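Local coordinates for lipase-esterase related protein (Clostridium acetobutylicum, PDB 3E0X) that is of unknown physiological function but adopts the alpha/beta hydrolase fold and probably acts as a lipase- or esterase-like hydrolase, at residues A[63-74]-A[96-106]; A[128-137]-A[165-176]. One frame throughout, in Å; residues are numbered along the deposited sequence. Where two conformers were deposited one is given.

Contact 1. Residues A[63-74]-A[96-106]; sequences VYGYIDNVANFI and AIVLGVALKKL
Ile97 is a knob in a hole made by Val63, Tyr66, Ile67 and Val70, where the helical segments 63-74 and 96-102 cross at 61°, their axes 8.7 Å apart at the closest. Its two branches serve different neighbours. CG1, anti to the carbonyl carbon (chi1 -67°), carries CD1 to within 3.4 Å of Tyr66 CB and lies beside Val63 CG1, whereas CG2 points across at Val70 CG2. Branching at CB lets one isoleucine fill both sides of the hole.

Farther along the apolar contacts continue, with a break in the row of side chains at Gly100. This residue has no side chain, and Ile67 CD1 therefore rests directly on the backbone, 3.5 Å from Gly100 CA. Val101 splits its methyls: CG2 faces Val70 CG1, and CG1 meets Ile74 CD1 tip to tip at 3.7 Å. Beyond the turn from Ala102 to Lys105, Leu106 places CD1 against Ala71 CB and Ile74 CG2, a small and a branched partner that together accommodate one methyl. Ile74 and Val101 also reach Leu88 of strand 86-91, so the pair of helices packs on the central sheet.

The polar interaction lies on the solvent side of this packing. Lys104 bends at chi2 (-75°), its CE passing 3.7 Å from Ile67 CG2, and NZ forms a salt bridge of 2.8 Å with Asp68 OD1, approaching nearly along the C-O axis. Aliphatic inside and charged outside, the chemistry implies that close hydrocarbon packing joins the helices, while the lysine covers the edge of that core with its methylenes and keeps its charge at the surface.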
loop_
_atom_site.group_PDB
_atom_site.type_symbol
_atom_site.label_atom_id
_atom_site.label_comp_id
_atom_site.label_asym_id
_atom_site.label_seq_id
_atom_site.Cartn_x
_atom_site.Cartn_y
_atom_site.Cartn_z
ATOM N N VAL A 63 2.570 -6.723 -10.272
ATOM C CA VAL A 63 3.112 -6.305 -8.981
ATOM C C VAL A 63 4.640 -6.474 -8.962
ATOM O O VAL A 63 5.346 -5.687 -8.339
ATOM C CB VAL A 63 2.410 -7.040 -7.838
ATOM C CG1 VAL A 63 3.105 -6.784 -6.513
ATOM C CG2 VAL A 63 0.954 -6.548 -7.747
ATOM N N TYR A 64 5.151 -7.495 -9.651
ATOM C CA TYR A 64 6.599 -7.665 -9.783
ATOM C C TYR A 64 7.313 -6.452 -10.359
ATOM O O TYR A 64 8.405 -6.100 -9.920
ATOM C CB TYR A 64 6.913 -8.900 -10.628
ATOM C CG TYR A 64 6.412 -10.151 -9.949
ATOM C CD1 TYR A 64 7.084 -10.666 -8.831
ATOM C CD2 TYR A 64 5.269 -10.818 -10.399
ATOM C CE1 TYR A 64 6.649 -11.803 -8.189
ATOM C CE2 TYR A 64 4.810 -11.977 -9.757
ATOM C CZ TYR A 64 5.491 -12.460 -8.637
ATOM O OH TYR A 64 5.056 -13.596 -7.995
ATOM N N GLY A 65 6.715 -5.799 -11.344
ATOM C CA GLY A 65 7.286 -4.566 -11.889
ATOM C C GLY A 65 7.398 -3.497 -10.821
ATOM O O GLY A 65 8.463 -2.863 -10.691
ATOM N N TYR A 66 6.301 -3.275 -10.076
ATOM C CA TYR A 66 6.313 -2.307 -8.975
ATOM C C TYR A 66 7.338 -2.673 -7.902
ATOM O O TYR A 66 8.064 -1.791 -7.406
ATOM C CB TYR A 66 4.915 -2.146 -8.367
ATOM C CG TYR A 66 3.903 -1.487 -9.269
ATOM C CD1 TYR A 66 4.027 -0.143 -9.628
ATOM C CD2 TYR A 66 2.802 -2.194 -9.715
ATOM C CE1 TYR A 66 3.075 0.476 -10.436
ATOM C CE2 TYR A 66 1.825 -1.581 -10.526
ATOM C CZ TYR A 66 1.979 -0.252 -10.882
ATOM O OH TYR A 66 1.019 0.350 -11.669
ATOM N N ILE A 67 7.443 -3.964 -7.570
ATOM C CA ILE A 67 8.428 -4.432 -6.578
ATOM C C ILE A 67 9.849 -4.055 -7.011
ATOM O O ILE A 67 10.598 -3.473 -6.220
ATOM C CB ILE A 67 8.297 -5.971 -6.348
ATOM C CG1 ILE A 67 6.972 -6.329 -5.641
ATOM C CG2 ILE A 67 9.509 -6.524 -5.619
ATOM C CD1 ILE A 67 6.593 -7.811 -5.764
ATOM N N ASP A 68 10.177 -4.319 -8.278
ATOM C CA ASP A 68 11.498 -3.959 -8.798
ATOM C C ASP A 68 11.728 -2.446 -8.756
ATOM O O ASP A 68 12.815 -1.980 -8.406
ATOM C CB ASP A 68 11.673 -4.498 -10.215
ATOM C CG ASP A 68 11.804 -6.015 -10.252
ATOM O OD1 ASP A 68 11.978 -6.628 -9.180
ATOM O OD2 ASP A 68 11.724 -6.590 -11.372
ATOM N N ASN A 69 10.701 -1.666 -9.086
ATOM C CA ASN A 69 10.848 -0.215 -9.040
ATOM C C ASN A 69 11.113 0.278 -7.619
ATOM O O ASN A 69 11.933 1.189 -7.409
ATOM C CB ASN A 69 9.602 0.508 -9.557
ATOM C CG ASN A 69 9.304 0.276 -11.039
ATOM O OD1 ASN A 69 10.145 -0.141 -11.858
ATOM N ND2 ASN A 69 8.080 0.592 -11.383
ATOM N N VAL A 70 10.361 -0.263 -6.663
ATOM C CA VAL A 70 10.485 0.184 -5.272
ATOM C C VAL A 70 11.819 -0.260 -4.686
ATOM O O VAL A 70 12.465 0.510 -3.966
ATOM C CB VAL A 70 9.278 -0.251 -4.408
ATOM C CG1 VAL A 70 9.521 0.096 -2.958
ATOM C CG2 VAL A 70 8.015 0.451 -4.921
ATOM N N ALA A 71 12.260 -1.475 -5.012
ATOM C CA ALA A 71 13.573 -1.923 -4.552
ATOM C C ALA A 71 14.693 -1.034 -5.129
ATOM O O ALA A 71 15.622 -0.659 -4.405
ATOM C CB ALA A 71 13.812 -3.416 -4.878
ATOM N N ASN A 72 14.583 -0.653 -6.399
ATOM C CA ASN A 72 15.569 0.251 -7.007
ATOM C C ASN A 72 15.606 1.582 -6.274
ATOM O O ASN A 72 16.686 2.127 -6.012
ATOM C CB ASN A 72 15.234 0.413 -8.493
ATOM C CG ASN A 72 16.134 1.374 -9.208
ATOM O OD1 ASN A 72 17.358 1.262 -9.124
ATOM N ND2 ASN A 72 15.537 2.314 -9.946
ATOM N N PHE A 73 14.435 2.098 -5.911
ATOM C CA PHE A 73 14.357 3.355 -5.163
ATOM C C PHE A 73 15.051 3.194 -3.801
ATOM O O PHE A 73 15.875 4.021 -3.403
ATOM C CB PHE A 73 12.876 3.772 -4.956
ATOM C CG PHE A 73 12.719 5.080 -4.249
ATOM C CD1 PHE A 73 12.726 6.278 -4.969
ATOM C CD2 PHE A 73 12.622 5.131 -2.849
ATOM C CE1 PHE A 73 12.609 7.505 -4.293
ATOM C CE2 PHE A 73 12.490 6.341 -2.192
ATOM C CZ PHE A 73 12.498 7.529 -2.909
ATOM N N ILE A 74 14.691 2.161 -3.056
ATOM C CA ILE A 74 15.283 2.000 -1.733
ATOM C C ILE A 74 16.822 1.940 -1.803
ATOM O O ILE A 74 17.534 2.611 -1.034
ATOM C CB ILE A 74 14.749 0.746 -1.051
ATOM C CG1 ILE A 74 13.262 0.934 -0.740
ATOM C CG2 ILE A 74 15.546 0.431 0.212
ATOM C CD1 ILE A 74 12.510 -0.399 -0.435
ATOM N N ALA A 96 0.821 -5.753 -1.222
ATOM C CA ALA A 96 1.492 -6.828 -1.944
ATOM C C ALA A 96 2.899 -6.385 -2.332
ATOM O O ALA A 96 3.843 -7.158 -2.242
ATOM C CB ALA A 96 0.685 -7.237 -3.169
ATOM N N ILE A 97 3.051 -5.132 -2.761
ATOM C CA ILE A 97 4.366 -4.642 -3.209
ATOM C C ILE A 97 5.378 -4.708 -2.057
ATOM O O ILE A 97 6.521 -5.182 -2.256
ATOM C CB ILE A 97 4.266 -3.212 -3.797
ATOM C CG1 ILE A 97 3.460 -3.248 -5.095
ATOM C CG2 ILE A 97 5.658 -2.634 -4.022
ATOM C CD1 ILE A 97 2.993 -1.861 -5.534
ATOM N N VAL A 98 4.981 -4.247 -0.865
ATOM C CA VAL A 98 5.961 -4.202 0.229
ATOM C C VAL A 98 6.303 -5.607 0.732
ATOM O O VAL A 98 7.438 -5.845 1.172
ATOM C CB VAL A 98 5.613 -3.220 1.376
ATOM C CG1 VAL A 98 5.511 -1.806 0.800
ATOM C CG2 VAL A 98 4.288 -3.624 2.079
ATOM N N LEU A 99 5.344 -6.542 0.653
ATOM C CA LEU A 99 5.673 -7.938 0.935
ATOM C C LEU A 99 6.697 -8.454 -0.094
ATOM O O LEU A 99 7.664 -9.164 0.257
ATOM C CB LEU A 99 4.394 -8.771 0.921
ATOM C CG LEU A 99 3.412 -8.447 2.061
ATOM C CD1 LEU A 99 2.048 -9.098 1.779
ATOM C CD2 LEU A 99 3.980 -8.892 3.423
ATOM N N GLY A 100 6.505 -8.098 -1.365
ATOM C CA GLY A 100 7.464 -8.508 -2.394
ATOM C C GLY A 100 8.850 -7.901 -2.166
ATOM O O GLY A 100 9.882 -8.542 -2.392
ATOM N N VAL A 101 8.885 -6.648 -1.714
ATOM C CA VAL A 101 10.169 -5.988 -1.404
ATOM C C VAL A 101 10.863 -6.662 -0.219
ATOM O O VAL A 101 12.095 -6.848 -0.233
ATOM C CB VAL A 101 10.011 -4.471 -1.180
ATOM C CG1 VAL A 101 11.361 -3.852 -0.814
ATOM C CG2 VAL A 101 9.493 -3.850 -2.470
ATOM N N ALA A 102 10.084 -7.057 0.782
ATOM C CA ALA A 102 10.662 -7.782 1.915
ATOM C C ALA A 102 11.415 -9.017 1.404
ATOM O O ALA A 102 12.485 -9.352 1.911
ATOM C CB ALA A 102 9.564 -8.201 2.884
ATOM N N LEU A 103 10.868 -9.681 0.382
ATOM C CA LEU A 103 11.490 -10.907 -0.170
ATOM C C LEU A 103 12.784 -10.630 -0.934
ATOM O O LEU A 103 13.542 -11.570 -1.198
ATOM C CB LEU A 103 10.487 -11.636 -1.065
ATOM C CG LEU A 103 9.364 -12.268 -0.251
ATOM C CD1 LEU A 103 8.157 -12.615 -1.112
ATOM C CD2 LEU A 103 9.909 -13.531 0.468
ATOM N N LYS A 104 13.062 -9.367 -1.263
ATOM C CA LYS A 104 14.333 -9.005 -1.888
ATOM C C LYS A 104 15.474 -8.955 -0.878
ATOM O O LYS A 104 16.646 -8.867 -1.276
ATOM C CB LYS A 104 14.229 -7.643 -2.592
ATOM C CG LYS A 104 13.224 -7.576 -3.759
ATOM C CD LYS A 104 13.747 -8.277 -4.985
ATOM C CE LYS A 104 12.873 -7.986 -6.201
ATOM N NZ LYS A 104 13.618 -8.179 -7.472
ATOM N N LYS A 105 15.134 -8.943 0.419
ATOM C CA LYS A 105 16.142 -9.025 1.503
ATOM C C LYS A 105 17.126 -7.849 1.423
ATOM O O LYS A 105 18.357 -8.025 1.543
ATOM C CB LYS A 105 16.922 -10.359 1.449
ATOM C CG LYS A 105 16.086 -11.619 1.310
ATOM C CD LYS A 105 15.008 -11.678 2.345
ATOM C CE LYS A 105 14.331 -13.063 2.385
ATOM N NZ LYS A 105 15.280 -14.133 2.797
ATOM N N LEU A 106 16.593 -6.640 1.208
ATOM C CA LEU A 106 17.429 -5.433 1.199
ATOM C C LEU A 106 17.963 -5.171 2.598
ATOM O O LEU A 106 17.221 -5.323 3.567
ATOM C CB LEU A 106 16.620 -4.231 0.673
ATOM C CG LEU A 106 16.009 -4.436 -0.714
ATOM C CD1 LEU A 106 15.229 -3.166 -1.123
ATOM C CD2 LEU A 106 17.106 -4.790 -1.725
#

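Contact 2. Residues A[128-137]-A[165-176]; sequences FMEKIYHNQL and PDIMINDLIACK
Two helices of the insertion between strands 109-115 and 191-196, where alpha/beta hydrolases commonly carry a cap, meet here through Ile132, Leu172 and their neighbours. The helical segments 128-133 and 165-176 cross with 122° between their N-to-C directions, and Ile169, Leu172, Ile173 and Lys176 follow the i, i+3, i+4, i+7 pattern of one helix face.

Leu172 CD1 enters the apolar core between Ile132 CD1, at 3.6 Å, and Phe128 CZ, at 3.7 Å. Phe128 suits this place because its flat ring, with CG anti to the backbone N (chi1 180°), spans from Leu172 to Tyr141 of helix 139-146. Ile132 and Ile173 lie alongside each other, running antiparallel, with Ile132 CG2 3.7 Å from Ile173 CG1. Met129, a selenomethionine with a flexible, twice-bent chain, brings its CE methyl to Leu172 O and Lys176 CB. On the solvent-exposed side, any bond from Lys176 NZ to Tyr133 OH is doubtful, since Tyr133 has two conformers and this one's hydroxyl sits implausibly close to the lysine's aliphatic chain. Leu137, in the conformer given, packs on Met168 CG; as Met168 touches the bound ortho-xylene, the contact probably lies behind part of the ligand pocket.

Helix 126-133 ends in a Schellman motif, with Asn135 at positive phi and Gln136 N bonded to Lys131 O; the chain leaving the helix turns its backbone to the other helix, Asn135 O lying 3.6 Å from Ile169 CD1.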
loop_
_atom_site.group_PDB
_atom_site.type_symbol
_atom_site.label_atom_id
_atom_site.label_comp_id
_atom_site.label_asym_id
_atom_site.label_seq_id
_atom_site.Cartn_x
_atom_site.Cartn_y
_atom_site.Cartn_z
ATOM N N PHE A 128 -17.420 -7.467 -10.887
ATOM C CA PHE A 128 -16.552 -6.291 -10.923
ATOM C C PHE A 128 -15.325 -6.527 -11.806
ATOM O O PHE A 128 -14.983 -5.688 -12.644
ATOM C CB PHE A 128 -16.138 -5.937 -9.503
ATOM C CG PHE A 128 -15.230 -4.746 -9.391
ATOM C CD1 PHE A 128 -15.663 -3.483 -9.760
ATOM C CD2 PHE A 128 -13.961 -4.888 -8.844
ATOM C CE1 PHE A 128 -14.863 -2.391 -9.622
ATOM C CE2 PHE A 128 -13.117 -3.775 -8.706
ATOM C CZ PHE A 128 -13.576 -2.513 -9.087
HETATM N N MSE A 129 -14.647 -7.650 -11.595
HETATM C CA MSE A 129 -13.457 -7.943 -12.375
HETATM C C MSE A 129 -13.769 -8.236 -13.830
HETATM O O MSE A 129 -12.969 -7.920 -14.701
HETATM C CB MSE A 129 -12.633 -9.061 -11.747
HETATM C CG MSE A 129 -12.040 -8.668 -10.385
HETATM SE SE MSE A 129 -10.927 -7.050 -10.513
HETATM C CE MSE A 129 -9.642 -7.700 -11.836
ATOM N N GLU A 130 -14.922 -8.839 -14.121
ATOM C CA GLU A 130 -15.350 -9.022 -15.518
ATOM C C GLU A 130 -15.429 -7.669 -16.214
ATOM O O GLU A 130 -14.973 -7.506 -17.342
ATOM C CB GLU A 130 -16.708 -9.733 -15.596
ATOM C CG GLU A 130 -17.242 -9.916 -17.018
ATOM C CD GLU A 130 -16.653 -11.134 -17.735
ATOM O OE1 GLU A 130 -16.220 -12.087 -17.046
ATOM O OE2 GLU A 130 -16.642 -11.146 -18.986
ATOM N N LYS A 131 -16.044 -6.706 -15.534
ATOM C CA LYS A 131 -16.109 -5.347 -16.087
ATOM C C LYS A 131 -14.714 -4.791 -16.338
ATOM O O LYS A 131 -14.467 -4.204 -17.393
ATOM C CB LYS A 131 -16.921 -4.398 -15.197
ATOM C CG LYS A 131 -18.401 -4.797 -15.118
ATOM C CD LYS A 131 -19.122 -4.097 -13.976
ATOM C CE LYS A 131 -20.508 -4.708 -13.700
ATOM N NZ LYS A 131 -21.164 -4.077 -12.533
ATOM N N ILE A 132 -13.804 -4.972 -15.375
ATOM C CA ILE A 132 -12.435 -4.478 -15.496
ATOM C C ILE A 132 -11.775 -5.091 -16.742
ATOM O O ILE A 132 -11.094 -4.389 -17.509
ATOM C CB ILE A 132 -11.609 -4.823 -14.212
ATOM C CG1 ILE A 132 -12.068 -3.995 -12.990
ATOM C CG2 ILE A 132 -10.066 -4.639 -14.425
ATOM C CD1 ILE A 132 -11.922 -2.497 -13.143
ATOM N N TYR A 133 -11.947 -6.403 -16.926
ATOM C CA TYR A 133 -11.406 -7.069 -18.119
ATOM C C TYR A 133 -11.989 -6.531 -19.411
ATOM O O TYR A 133 -11.354 -6.655 -20.479
ATOM C CB TYR A 133 -11.593 -8.586 -18.081
ATOM C CG TYR A 133 -10.764 -9.242 -17.022
ATOM C CD1 TYR A 133 -9.422 -8.891 -16.844
ATOM C CD2 TYR A 133 -11.316 -10.220 -16.195
ATOM C CE1 TYR A 133 -8.661 -9.479 -15.885
ATOM C CE2 TYR A 133 -10.556 -10.809 -15.210
ATOM C CZ TYR A 133 -9.215 -10.435 -15.075
ATOM O OH TYR A 133 -8.413 -10.997 -14.124
ATOM N N HIS A 134 -13.175 -5.919 -19.314
ATOM C CA HIS A 134 -13.816 -5.280 -20.480
ATOM C C HIS A 134 -13.587 -3.762 -20.516
ATOM O O HIS A 134 -14.261 -3.031 -21.244
ATOM C CB HIS A 134 -15.294 -5.655 -20.566
ATOM C CG HIS A 134 -15.501 -7.075 -20.975
ATOM N ND1 HIS A 134 -15.335 -8.135 -20.109
ATOM C CD2 HIS A 134 -15.845 -7.617 -22.171
ATOM C CE1 HIS A 134 -15.547 -9.268 -20.759
ATOM N NE2 HIS A 134 -15.866 -8.983 -22.006
ATOM N N ASN A 135 -12.603 -3.338 -19.725
ATOM C CA ASN A 135 -12.108 -1.975 -19.678
ATOM C C ASN A 135 -13.133 -0.998 -19.121
ATOM O O ASN A 135 -13.124 0.191 -19.466
ATOM C CB ASN A 135 -11.584 -1.529 -21.041
ATOM C CG ASN A 135 -10.323 -0.682 -20.914
ATOM O OD1 ASN A 135 -10.392 0.544 -20.940
ATOM N ND2 ASN A 135 -9.180 -1.334 -20.738
ATOM N N GLN A 136 -13.952 -1.496 -18.193
ATOM C CA GLN A 136 -15.000 -0.684 -17.575
ATOM C C GLN A 136 -14.821 -0.693 -16.071
ATOM O O GLN A 136 -14.724 -1.764 -15.458
ATOM C CB GLN A 136 -16.396 -1.232 -17.921
ATOM C CG GLN A 136 -16.745 -1.250 -19.434
ATOM C CD GLN A 136 -16.490 0.087 -20.148
ATOM O OE1 GLN A 136 -16.862 1.164 -19.654
ATOM N NE2 GLN A 136 -15.840 0.018 -21.317
ATOM N N LEU A 137 -14.777 0.492 -15.484
ATOM C CA LEU A 137 -14.593 0.641 -14.051
ATOM C C LEU A 137 -15.914 0.984 -13.368
ATOM O O LEU A 137 -16.518 2.026 -13.637
ATOM C CB LEU A 137 -13.560 1.742 -13.778
ATOM C CG LEU A 137 -13.288 2.093 -12.320
ATOM C CD1 LEU A 137 -12.806 0.859 -11.559
ATOM C CD2 LEU A 137 -12.263 3.234 -12.189
ATOM N N PRO A 165 -9.041 6.366 -16.034
ATOM C CA PRO A 165 -9.428 5.058 -15.529
ATOM C C PRO A 165 -8.537 3.907 -15.981
ATOM O O PRO A 165 -8.611 2.845 -15.387
ATOM C CB PRO A 165 -10.850 4.850 -16.082
ATOM C CG PRO A 165 -10.972 5.769 -17.199
ATOM C CD PRO A 165 -10.107 6.951 -16.887
ATOM N N ASP A 166 -7.680 4.126 -16.986
ATOM C CA ASP A 166 -6.788 3.043 -17.429
ATOM C C ASP A 166 -5.800 2.672 -16.343
ATOM O O ASP A 166 -5.314 1.537 -16.319
ATOM C CB ASP A 166 -6.062 3.376 -18.738
ATOM C CG ASP A 166 -6.972 3.209 -19.952
ATOM O OD1 ASP A 166 -7.886 2.361 -19.910
ATOM O OD2 ASP A 166 -6.771 3.949 -20.937
ATOM N N ILE A 167 -5.496 3.608 -15.455
ATOM C CA ILE A 167 -4.552 3.296 -14.386
ATOM C C ILE A 167 -5.178 2.336 -13.358
ATOM O O ILE A 167 -4.572 1.306 -13.003
ATOM C CB ILE A 167 -4.007 4.562 -13.709
ATOM C CG1 ILE A 167 -3.262 5.417 -14.750
ATOM C CG2 ILE A 167 -3.091 4.199 -12.499
ATOM C CD1 ILE A 167 -2.837 6.745 -14.226
HETATM N N MSE A 168 -6.374 2.658 -12.861
HETATM C CA MSE A 168 -7.082 1.731 -11.948
HETATM C C MSE A 168 -7.271 0.337 -12.597
HETATM O O MSE A 168 -7.108 -0.714 -11.952
HETATM C CB MSE A 168 -8.421 2.340 -11.527
HETATM C CG MSE A 168 -9.193 1.450 -10.577
HETATM SE SE MSE A 168 -8.331 1.290 -8.816
HETATM C CE MSE A 168 -9.052 2.949 -8.064
ATOM N N ILE A 169 -7.636 0.322 -13.872
ATOM C CA ILE A 169 -7.820 -0.949 -14.559
ATOM C C ILE A 169 -6.504 -1.767 -14.586
ATOM O O ILE A 169 -6.479 -2.951 -14.229
ATOM C CB ILE A 169 -8.412 -0.716 -15.982
ATOM C CG1 ILE A 169 -9.857 -0.211 -15.858
ATOM C CG2 ILE A 169 -8.356 -1.990 -16.827
ATOM C CD1 ILE A 169 -10.430 0.340 -17.139
ATOM N N ASN A 170 -5.402 -1.114 -14.956
ATOM C CA ASN A 170 -4.087 -1.752 -14.952
ATOM C C ASN A 170 -3.773 -2.344 -13.593
ATOM O O ASN A 170 -3.321 -3.486 -13.478
ATOM C CB ASN A 170 -3.044 -0.702 -15.275
ATOM C CG ASN A 170 -1.615 -1.257 -15.261
ATOM O OD1 ASN A 170 -1.138 -1.790 -16.255
ATOM N ND2 ASN A 170 -0.939 -1.132 -14.116
ATOM N N ASP A 171 -3.994 -1.543 -12.561
ATOM C CA ASP A 171 -3.604 -1.942 -11.218
ATOM C C ASP A 171 -4.481 -3.072 -10.678
ATOM O O ASP A 171 -3.970 -3.971 -10.000
ATOM C CB ASP A 171 -3.627 -0.740 -10.284
ATOM C CG ASP A 171 -2.514 0.260 -10.573
ATOM O OD1 ASP A 171 -1.572 -0.070 -11.335
ATOM O OD2 ASP A 171 -2.572 1.379 -10.000
ATOM N N LEU A 172 -5.791 -3.051 -10.961
ATOM C CA LEU A 172 -6.664 -4.144 -10.489
ATOM C C LEU A 172 -6.350 -5.458 -11.196
ATOM O O LEU A 172 -6.415 -6.525 -10.578
ATOM C CB LEU A 172 -8.144 -3.786 -10.645
ATOM C CG LEU A 172 -8.646 -2.718 -9.671
ATOM C CD1 LEU A 172 -10.030 -2.211 -10.061
ATOM C CD2 LEU A 172 -8.610 -3.195 -8.220
ATOM N N ILE A 173 -5.972 -5.382 -12.475
ATOM C CA ILE A 173 -5.515 -6.577 -13.188
ATOM C C ILE A 173 -4.214 -7.094 -12.548
ATOM O O ILE A 173 -4.073 -8.310 -12.321
ATOM C CB ILE A 173 -5.349 -6.307 -14.721
ATOM C CG1 ILE A 173 -6.741 -6.065 -15.336
ATOM C CG2 ILE A 173 -4.586 -7.442 -15.390
ATOM C CD1 ILE A 173 -6.749 -5.552 -16.787
ATOM N N ALA A 174 -3.283 -6.180 -12.228
ATOM C CA ALA A 174 -2.040 -6.593 -11.547
ATOM C C ALA A 174 -2.384 -7.302 -10.231
ATOM O O ALA A 174 -1.774 -8.345 -9.885
ATOM C CB ALA A 174 -1.141 -5.384 -11.299
ATOM N N CYS A 175 -3.397 -6.777 -9.523
ATOM C CA CYS A 175 -3.787 -7.410 -8.256
ATOM C C CYS A 175 -4.402 -8.779 -8.448
ATOM O O CYS A 175 -4.130 -9.699 -7.669
ATOM C CB CYS A 175 -4.755 -6.521 -7.486
ATOM S SG CYS A 175 -3.948 -5.069 -6.767
ATOM N N LYS A 176 -5.219 -8.934 -9.490
ATOM C CA LYS A 176 -5.825 -10.232 -9.736
ATOM C C LYS A 176 -4.757 -11.277 -10.136
ATOM O O LYS A 176 -4.932 -12.473 -9.873
ATOM C CB LYS A 176 -6.930 -10.137 -10.787
ATOM C CG LYS A 176 -7.529 -11.492 -11.089
ATOM C CD LYS A 176 -8.859 -11.452 -11.793
ATOM C CE LYS A 176 -9.258 -12.903 -12.080
ATOM N NZ LYS A 176 -9.978 -13.095 -13.360
#

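Contact 1 closes along the chain before contact 2 opens, and their centres are 22 Å apart. The first joins two helices packed on the central sheet, one of which, helix 93-102, follows what is probably the nucleophile elbow; the second lies in the helical insertion between strands 109-115 and 191-196. They touch where Tyr66 OH meets Asp171 OD1 at 2.6 Å, a probable hydrogen bond, and Asp171 OD2 is also bonded to His52 NE2 and Gly26 N. This buried carboxylate thus ties helix 165-177 to the core domain. Together with Met168 of the same helix touching the ortho-xylene, that tie is consistent with a cap seated over the ligand pocket.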